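Local coordinates for protein porin (Rhodobacter blasticus, PDB 3PRN) that forms, as a homotrimer, outer-membrane channels that let small hydrophilic solutes up to about 0.6 kDa diffuse passively, at residues V160-A168 with A179-V189. The protein carries 1 engineered substitution. Residues are numbered along the deposited sequence; the frame is centred on the assembly and turned at random.
Sequences VTEEFGIAA and AAYTTDAGGIV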
# COMPACT_ATOMS: atom_id res chain seq x y z
N VAL A 160 -15.28 10.00 -27.19
CA VAL A 160 -15.36 8.81 -26.30
C VAL A 160 -16.81 8.58 -25.91
O VAL A 160 -17.63 9.49 -25.96
CB VAL A 160 -14.46 8.95 -25.05
CG1 VAL A 160 -13.00 9.08 -25.49
CG2 VAL A 160 -14.80 10.14 -24.20
N THR A 161 -17.17 7.40 -25.51
CA THR A 161 -18.56 7.15 -25.10
C THR A 161 -18.65 7.26 -23.58
O THR A 161 -17.97 6.50 -22.91
CB THR A 161 -18.94 5.70 -25.49
OG1 THR A 161 -18.65 5.54 -26.88
CG2 THR A 161 -20.37 5.37 -25.16
N GLU A 162 -19.45 8.14 -23.07
CA GLU A 162 -19.59 8.28 -21.62
C GLU A 162 -20.82 7.52 -21.15
O GLU A 162 -21.75 7.38 -21.94
CB GLU A 162 -19.72 9.77 -21.24
CG GLU A 162 -18.41 10.50 -21.52
CD GLU A 162 -18.41 11.18 -22.87
OE1 GLU A 162 -19.49 11.42 -23.46
OE2 GLU A 162 -17.31 11.48 -23.40
N GLU A 163 -20.82 7.03 -19.91
CA GLU A 163 -21.93 6.28 -19.38
C GLU A 163 -22.74 7.18 -18.44
O GLU A 163 -22.20 7.82 -17.54
CB GLU A 163 -21.42 5.06 -18.61
CG GLU A 163 -22.53 4.30 -17.92
CD GLU A 163 -22.00 3.30 -16.90
OE1 GLU A 163 -21.81 3.67 -15.69
OE2 GLU A 163 -21.72 2.10 -17.27
N PHE A 164 -24.04 7.23 -18.67
CA PHE A 164 -24.92 8.01 -17.79
C PHE A 164 -25.94 7.08 -17.16
O PHE A 164 -26.62 6.30 -17.85
CB PHE A 164 -25.64 9.12 -18.54
CG PHE A 164 -26.58 9.88 -17.60
CD1 PHE A 164 -26.06 10.71 -16.61
CD2 PHE A 164 -27.96 9.72 -17.72
CE1 PHE A 164 -26.92 11.38 -15.73
CE2 PHE A 164 -28.82 10.38 -16.84
CZ PHE A 164 -28.30 11.21 -15.84
N GLY A 165 -26.05 7.16 -15.86
CA GLY A 165 -26.94 6.27 -15.12
C GLY A 165 -27.86 7.01 -14.18
O GLY A 165 -27.48 7.98 -13.49
N ILE A 166 -29.05 6.42 -13.98
CA ILE A 166 -29.94 6.98 -12.94
C ILE A 166 -30.67 5.87 -12.24
O ILE A 166 -31.03 4.83 -12.85
CB ILE A 166 -30.90 8.02 -13.55
CG1 ILE A 166 -31.86 8.52 -12.46
CG2 ILE A 166 -31.71 7.44 -14.68
CD1 ILE A 166 -32.40 9.89 -12.85
N ALA A 167 -30.97 6.02 -10.97
CA ALA A 167 -31.65 5.02 -10.20
C ALA A 167 -32.35 5.59 -8.98
O ALA A 167 -32.00 6.62 -8.43
CB ALA A 167 -30.68 3.89 -9.75
N ALA A 168 -33.34 4.83 -8.51
CA ALA A 168 -34.05 5.14 -7.29
C ALA A 168 -34.59 3.90 -6.62
O ALA A 168 -34.81 2.83 -7.23
CB ALA A 168 -35.19 6.15 -7.59
N ALA A 179 -35.60 0.79 -9.21
CA ALA A 179 -35.52 0.82 -10.68
C ALA A 179 -34.22 1.55 -11.04
O ALA A 179 -33.76 2.43 -10.27
CB ALA A 179 -36.74 1.57 -11.19
N ALA A 180 -33.69 1.22 -12.18
CA ALA A 180 -32.45 1.83 -12.64
C ALA A 180 -32.41 1.78 -14.16
O ALA A 180 -32.90 0.81 -14.74
CB ALA A 180 -31.25 1.08 -12.08
N TYR A 181 -31.73 2.74 -14.75
CA TYR A 181 -31.57 2.80 -16.19
C TYR A 181 -30.20 3.42 -16.48
O TYR A 181 -29.90 4.45 -15.83
CB TYR A 181 -32.69 3.71 -16.78
CG TYR A 181 -32.58 3.83 -18.28
CD1 TYR A 181 -32.99 2.77 -19.08
CD2 TYR A 181 -32.08 4.95 -18.89
CE1 TYR A 181 -32.91 2.83 -20.48
CE2 TYR A 181 -32.03 5.05 -20.28
CZ TYR A 181 -32.40 3.98 -21.05
OH TYR A 181 -32.33 4.05 -22.44
N THR A 182 -29.44 2.91 -17.37
CA THR A 182 -28.13 3.38 -17.73
C THR A 182 -27.93 3.36 -19.23
O THR A 182 -28.14 2.30 -19.82
CB THR A 182 -27.03 2.45 -17.10
OG1 THR A 182 -27.19 2.56 -15.68
CG2 THR A 182 -25.63 2.90 -17.50
N THR A 183 -27.53 4.48 -19.84
CA THR A 183 -27.31 4.49 -21.27
C THR A 183 -25.81 4.36 -21.54
O THR A 183 -24.94 4.85 -20.77
CB THR A 183 -27.91 5.74 -21.95
OG1 THR A 183 -27.26 6.88 -21.38
CG2 THR A 183 -29.37 5.98 -21.60
N ASP A 184 -25.48 3.65 -22.59
CA ASP A 184 -24.13 3.38 -23.03
C ASP A 184 -23.29 2.80 -21.86
O ASP A 184 -22.16 3.18 -21.59
CB ASP A 184 -23.43 4.60 -23.57
CG ASP A 184 -24.05 5.20 -24.82
OD1 ASP A 184 -24.73 4.52 -25.59
OD2 ASP A 184 -23.81 6.41 -25.02
N ALA A 185 -23.93 1.83 -21.22
CA ALA A 185 -23.35 1.14 -20.07
C ALA A 185 -22.01 0.53 -20.44
O ALA A 185 -21.88 -0.13 -21.48
CB ALA A 185 -24.33 0.09 -19.56
N GLY A 186 -20.99 0.79 -19.58
CA GLY A 186 -19.68 0.21 -19.80
C GLY A 186 -18.92 0.94 -20.90
O GLY A 186 -17.87 0.48 -21.31
N GLY A 187 -19.47 2.07 -21.33
CA GLY A 187 -18.82 2.83 -22.40
C GLY A 187 -19.05 2.12 -23.76
O GLY A 187 -18.31 2.39 -24.70
N ILE A 188 -20.07 1.30 -23.88
CA ILE A 188 -20.39 0.61 -25.14
C ILE A 188 -21.59 1.29 -25.78
O ILE A 188 -22.68 1.33 -25.18
CB ILE A 188 -20.70 -0.86 -24.83
CG1 ILE A 188 -19.42 -1.49 -24.24
CG2 ILE A 188 -21.16 -1.63 -26.07
CD1 ILE A 188 -19.74 -2.71 -23.39
N VAL A 189 -21.38 1.86 -26.97
CA VAL A 189 -22.50 2.57 -27.62
C VAL A 189 -23.72 1.67 -27.75
O VAL A 189 -23.58 0.54 -28.20
CB VAL A 189 -22.07 3.00 -29.06
CG1 VAL A 189 -23.18 3.79 -29.73
CG2 VAL A 189 -20.80 3.85 -29.01
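Glu163 sets its CG against the methyl of Thr182, CG to CG2 3.4 Å, the two side chains meeting at a slant. With CG anti to the backbone N (chi1 175°) and the chain extended beyond it, the carboxylate drops off the face of the sheet that carries Thr182, beside the turn after strand 179-183. There OE2 takes the N-H of Gly186 at 2.8 Å on its anti side, 18° out of the carboxylate plane. The same oxygen also accepts from Phe115 N, so one buried acceptor ties this turn to another part of the chain. Before strand 163-168 begins, Thr161 crosses Asp184 at about a right angle, its CG2 3.5 Å from Asp184 CB, while Asp184 turns OD1 to the backbone N of Asp190. The Val189 CG2 methyl packs on Thr161 OG1 at 3.5 Å, a van der Waals contact. In the strands proper, Ile166 and Tyr181 exchange two nearly straight backbone bonds, and Ala167 CB meets Ala180 CB at 3.7 Å on the face covered by helix 88-91. Phe164, Ile166 and Tyr181 project from the other face, the Phe164 side chain about 7 Å from a bound C8E detergent molecule, consistent with a lipid-facing surface. This is an antiparallel beta hairpin, two neighbouring staves of the 16-stranded porin barrel.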